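Local coordinates for fructose-bisphosphate aldolase class I (Thermoproteus tenax, PDB 1W8S), which is a class I aldolase of the DeoC/LacD family, built on a TIM-barrel fold and modelled here with 1,6-di-O-phosphono-beta-D-fructofuranose bound in its pocket, at residues V143-R148 / A162-I167; K179-G182 / T186-W189. The protein carries 2 engineered substitutions. All coordinates share one frame; numbering follows the deposited sequence.

Contact 1 (V143-R148 / A162-I167); sequences VESFPR and AYAARI. Engineered in segment 143-148: Glu144 (natural residue Trp), Phe146 (natural residue Tyr). With FBP (1,6-di-O-phosphono-beta-D-fructofuranose), chain O.
Within the beta-alpha-beta unit formed by strand 141-145, helix 158-171 and strand 175-179, Ser145 at the end of the first strand and Pro147 in the loop just after it meet Ala164 on the helix that packs over the strand. The two backbones come nearest at Ser145 and Ala164, whose CA atoms are 5.3 Å apart, an approach possible because both residues are small. Ser145 OG, turned anti to its own backbone N (chi1 -169°), donates a hydrogen bond to Ala164 O at 2.8 Å. The C=O...OG angle is 111° and the donor stands 31° out of the carbonyl plane, so the hydroxyl reaches the oxygen from its flank, which gives a buried polar group a partner at the helix surface. Beyond it, Pro147 lays the edge of its ring on the methyl of Ala164: CD comes to 3.4 Å from CB, tighter than usual for two carbons. The small methyl suits this close approach of the proline ring. Ile167, one helical turn on, adds a looser contact, its CB 4.4 Å from Ser145 OG, and also packs on Ile113 of strand 108-113.

The other side of the same segment serves the FBP pocket. The ring of Phe146, an engineered residue, presents its edge to the ligand, with CZ 3.8 Å from FBP O2. Arg148 bends at chi3 to bring NH2 within 2.8 Å of FBP O6P, a weak hydrogen bond, while its NE forms a salt bridge with Glu155. On the outer helix, Tyr163 and Arg166 bond to a second subunit. Pocket residues just past the C-terminal end of a barrel strand, with the strand itself packed against its covering helix, are characteristic of the TIM barrel.

Contact 2 (K179-G182 / T186-W189); sequences KYTG and TFSW
The backbone turns back on itself between the end of strand 175-179 and helix 184-193, bringing Thr181 CA within 5.7 Å of Phe187 CA. Here the two aromatic residues form a T-shaped pair: the edge of Tyr180 meets the face of Phe187, with ring centroids 5.2 Å apart and planes at 79°. Tyr180 CD1 stands over the rim of the phenylalanine ring rather than its middle and is 3.7 Å from Phe187 CG. Both side chains are extended away from their own backbone N, which carries the rings into the interior. There Tyr180 also touches helix 210-222, and Phe187 reaches Val199 and Val161. At the edge of the phenylalanine ring, CE1 lies 3.3 Å from Lys179 O, a buried carbonyl for which the model offers no hydrogen-bonding partner.

Beside the rings, Thr181 OG1 donates a short hydrogen bond of 2.6 Å to Thr186 OG1. Each hydroxyl sits between its own backbone N and carbonyl carbon (chi1 54° and 57°), which turns the two oxygens toward each other, and Thr186 OG1 is also bonded to Asp183. Gly182 follows at a positive phi, where a side chain would press on the preceding carbonyl; its N lies over the centre of one face of the Tyr180 ring. The chemistry is thus divided: aromatic surface fills the buried side of the turn, while a chain of hydroxyls and a carboxylate ties its more open side to the first turn of the helix.

How the contacts relate
The two contacts follow one another along the chain, contact 1 at the end of strand 141-145 and contact 2 after the neighbouring parallel strand 175-179, with centres about 12 Å apart. They meet at the FBP pocket, where Arg148 NH2 of contact 1 and Lys179 NZ of contact 2 are 3.3 Å apart. The two cations converge on the same phosphate oxygen, O6P, and both also form salt bridges with Glu155, which probably lets them lie this close. Phe146 CE1 also packs on Lys179 CG at 3.7 Å. Farther from the ligand, the covering helices touch through Ala162 CB and Trp189 CD1, 3.6 Å apart, so adjacent barrel units join at both levels.

Contact 1 (V143-R148 / A162-I167)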
# COMPACT_ATOMS: atom_id res chain seq x y z
N VAL E 143 -3.95 -22.61 9.48
CA VAL E 143 -3.25 -21.41 9.91
C VAL E 143 -2.14 -21.88 10.83
O VAL E 143 -2.39 -22.57 11.84
CB VAL E 143 -4.15 -20.45 10.65
CG1 VAL E 143 -3.34 -19.27 11.29
CG2 VAL E 143 -5.29 -19.96 9.74
N GLU E 144 -0.94 -21.46 10.49
CA GLU E 144 0.29 -21.72 11.23
C GLU E 144 0.51 -20.46 12.06
O GLU E 144 0.86 -19.43 11.54
CB GLU E 144 1.42 -22.02 10.22
CG GLU E 144 0.86 -22.85 9.05
CD GLU E 144 1.82 -23.14 7.88
OE1 GLU E 144 1.93 -24.34 7.45
OE2 GLU E 144 2.38 -22.14 7.34
N SER E 145 0.20 -20.55 13.35
CA SER E 145 0.12 -19.38 14.22
C SER E 145 1.30 -19.36 15.16
O SER E 145 1.36 -20.17 16.13
CB SER E 145 -1.18 -19.45 15.02
OG SER E 145 -1.44 -18.22 15.71
N PHE E 146 2.22 -18.44 14.89
CA PHE E 146 3.52 -18.34 15.57
C PHE E 146 3.76 -16.92 16.00
O PHE E 146 4.43 -16.15 15.28
CB PHE E 146 4.67 -18.74 14.65
CG PHE E 146 4.63 -20.16 14.17
CD1 PHE E 146 4.44 -21.22 15.06
CD2 PHE E 146 4.80 -20.46 12.82
CE1 PHE E 146 4.43 -22.53 14.62
CE2 PHE E 146 4.78 -21.76 12.37
CZ PHE E 146 4.59 -22.82 13.29
N PRO E 147 3.23 -16.53 17.15
CA PRO E 147 3.49 -15.19 17.69
C PRO E 147 4.95 -14.90 17.77
O PRO E 147 5.75 -15.74 18.20
CB PRO E 147 2.85 -15.24 19.10
CG PRO E 147 1.75 -16.26 18.97
CD PRO E 147 2.27 -17.27 18.00
N ARG E 148 5.32 -13.72 17.31
CA ARG E 148 6.71 -13.34 17.15
C ARG E 148 6.74 -11.87 16.86
O ARG E 148 5.97 -11.40 16.02
CB ARG E 148 7.32 -14.08 15.95
CG ARG E 148 8.80 -13.98 15.83
CD ARG E 148 9.36 -14.90 14.77
NE ARG E 148 9.17 -16.30 15.16
CZ ARG E 148 9.19 -17.32 14.32
NH1 ARG E 148 9.34 -17.12 13.02
NH2 ARG E 148 9.00 -18.56 14.77
N ALA E 162 -1.26 -20.72 23.90
CA ALA E 162 -2.72 -20.61 23.97
C ALA E 162 -3.25 -19.40 23.15
O ALA E 162 -4.27 -19.52 22.46
CB ALA E 162 -3.18 -20.56 25.40
N TYR E 163 -2.55 -18.27 23.19
CA TYR E 163 -2.96 -17.08 22.39
C TYR E 163 -2.88 -17.45 20.91
O TYR E 163 -3.81 -17.20 20.13
CB TYR E 163 -2.11 -15.86 22.74
CG TYR E 163 -2.77 -14.47 22.59
CD1 TYR E 163 -2.27 -13.37 23.29
CD2 TYR E 163 -3.88 -14.26 21.75
CE1 TYR E 163 -2.86 -12.09 23.16
CE2 TYR E 163 -4.48 -13.00 21.63
CZ TYR E 163 -3.97 -11.92 22.32
OH TYR E 163 -4.56 -10.66 22.17
N ALA E 164 -1.80 -18.13 20.53
CA ALA E 164 -1.60 -18.49 19.14
C ALA E 164 -2.79 -19.32 18.66
O ALA E 164 -3.32 -19.10 17.58
CB ALA E 164 -0.33 -19.27 19.00
N ALA E 165 -3.18 -20.28 19.47
CA ALA E 165 -4.24 -21.20 19.13
C ALA E 165 -5.57 -20.46 19.02
O ALA E 165 -6.34 -20.68 18.09
CB ALA E 165 -4.32 -22.29 20.19
N ARG E 166 -5.84 -19.58 19.97
CA ARG E 166 -7.15 -18.93 19.99
C ARG E 166 -7.23 -18.02 18.75
O ARG E 166 -8.28 -17.95 18.11
CB ARG E 166 -7.39 -18.12 21.26
CG ARG E 166 -8.81 -17.53 21.33
CD ARG E 166 -9.92 -18.54 21.05
NE ARG E 166 -11.23 -18.01 21.40
CZ ARG E 166 -12.14 -18.64 22.14
NH1 ARG E 166 -11.93 -19.87 22.63
NH2 ARG E 166 -13.27 -18.04 22.40
N ILE E 167 -6.15 -17.31 18.42
CA ILE E 167 -6.16 -16.40 17.25
C ILE E 167 -6.50 -17.16 15.97
O ILE E 167 -7.26 -16.70 15.14
CB ILE E 167 -4.82 -15.69 17.10
CG1 ILE E 167 -4.59 -14.69 18.21
CG2 ILE E 167 -4.79 -14.91 15.77
CD1 ILE E 167 -3.12 -14.32 18.41
P1 FBP O . 9.78 -28.60 11.91
O1P FBP O . 11.07 -28.83 11.23
O2P FBP O . 9.14 -29.86 12.57
O3P FBP O . 9.83 -27.52 12.99
O1 FBP O . 8.77 -28.13 10.77
C1 FBP O . 7.46 -27.70 11.09
C2 FBP O . 7.34 -26.19 10.84
O2 FBP O . 6.04 -25.72 11.23
C3 FBP O . 7.61 -25.78 9.38
O3 FBP O . 6.52 -25.99 8.49
C4 FBP O . 7.96 -24.30 9.56
O4 FBP O . 8.73 -23.74 8.51
C5 FBP O . 8.78 -24.35 10.84
O5 FBP O . 8.29 -25.46 11.61
C6 FBP O . 8.66 -23.03 11.60
O6 FBP O . 9.35 -23.15 12.83
P2 FBP O . 10.52 -22.10 13.23
O4P FBP O . 11.57 -22.89 13.98
O5P FBP O . 11.03 -21.39 11.98
O6P FBP O . 10.00 -21.10 14.28

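Contact 2 (K179-G182 / T186-W189)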
# COMPACT_ATOMS: atom_id res chain seq x y z
N LYS E 179 3.24 -24.15 18.24
CA LYS E 179 4.40 -24.69 18.96
C LYS E 179 3.98 -25.37 20.25
O LYS E 179 3.02 -24.99 20.90
CB LYS E 179 5.41 -23.54 19.27
CG LYS E 179 6.03 -22.95 17.97
CD LYS E 179 7.27 -22.07 18.21
CE LYS E 179 8.02 -21.88 16.88
NZ LYS E 179 9.26 -21.03 16.96
N TYR E 180 4.74 -26.39 20.63
CA TYR E 180 4.53 -27.10 21.87
C TYR E 180 5.06 -26.28 23.05
O TYR E 180 6.12 -25.64 22.95
CB TYR E 180 5.27 -28.45 21.79
CG TYR E 180 4.99 -29.40 22.92
CD1 TYR E 180 3.69 -29.60 23.39
CD2 TYR E 180 6.02 -30.13 23.52
CE1 TYR E 180 3.43 -30.47 24.43
CE2 TYR E 180 5.75 -31.01 24.57
CZ TYR E 180 4.45 -31.17 25.02
OH TYR E 180 4.16 -32.04 26.07
N THR E 181 4.33 -26.30 24.17
CA THR E 181 4.76 -25.64 25.40
C THR E 181 5.81 -26.43 26.19
O THR E 181 6.43 -25.88 27.11
CB THR E 181 3.56 -25.39 26.33
OG1 THR E 181 2.83 -26.63 26.56
CG2 THR E 181 2.58 -24.39 25.67
N GLY E 182 5.99 -27.71 25.88
CA GLY E 182 6.91 -28.56 26.62
C GLY E 182 6.26 -29.40 27.72
O GLY E 182 6.95 -30.13 28.43
N THR E 186 -0.17 -27.53 30.08
CA THR E 186 -0.26 -26.20 29.51
C THR E 186 -0.67 -26.30 28.07
O THR E 186 -1.38 -25.45 27.56
CB THR E 186 1.06 -25.40 29.64
OG1 THR E 186 2.13 -26.12 29.04
CG2 THR E 186 1.45 -25.24 31.10
N PHE E 187 -0.23 -27.35 27.38
CA PHE E 187 -0.63 -27.54 25.99
C PHE E 187 -2.11 -27.93 25.85
O PHE E 187 -2.76 -27.56 24.88
CB PHE E 187 0.24 -28.57 25.31
CG PHE E 187 0.21 -28.46 23.81
CD1 PHE E 187 0.67 -27.29 23.18
CD2 PHE E 187 -0.27 -29.48 23.03
CE1 PHE E 187 0.68 -27.18 21.80
CE2 PHE E 187 -0.28 -29.36 21.65
CZ PHE E 187 0.20 -28.21 21.04
N SER E 188 -2.66 -28.66 26.83
CA SER E 188 -4.10 -28.99 26.80
C SER E 188 -4.99 -27.74 26.91
O SER E 188 -6.10 -27.75 26.41
CB SER E 188 -4.46 -29.98 27.91
OG SER E 188 -4.26 -29.35 29.14
N TRP E 189 -4.52 -26.68 27.57
CA TRP E 189 -5.25 -25.40 27.62
C TRP E 189 -5.29 -24.76 26.20
O TRP E 189 -6.31 -24.22 25.77
CB TRP E 189 -4.61 -24.42 28.62
CG TRP E 189 -5.24 -23.03 28.65
CD1 TRP E 189 -4.62 -21.83 28.41
CD2 TRP E 189 -6.60 -22.70 28.97
NE1 TRP E 189 -5.51 -20.79 28.52
CE2 TRP E 189 -6.73 -21.30 28.88
CE3 TRP E 189 -7.72 -23.46 29.33
CZ2 TRP E 189 -7.94 -20.64 29.13
CZ3 TRP E 189 -8.92 -22.80 29.58
CH2 TRP E 189 -9.02 -21.41 29.48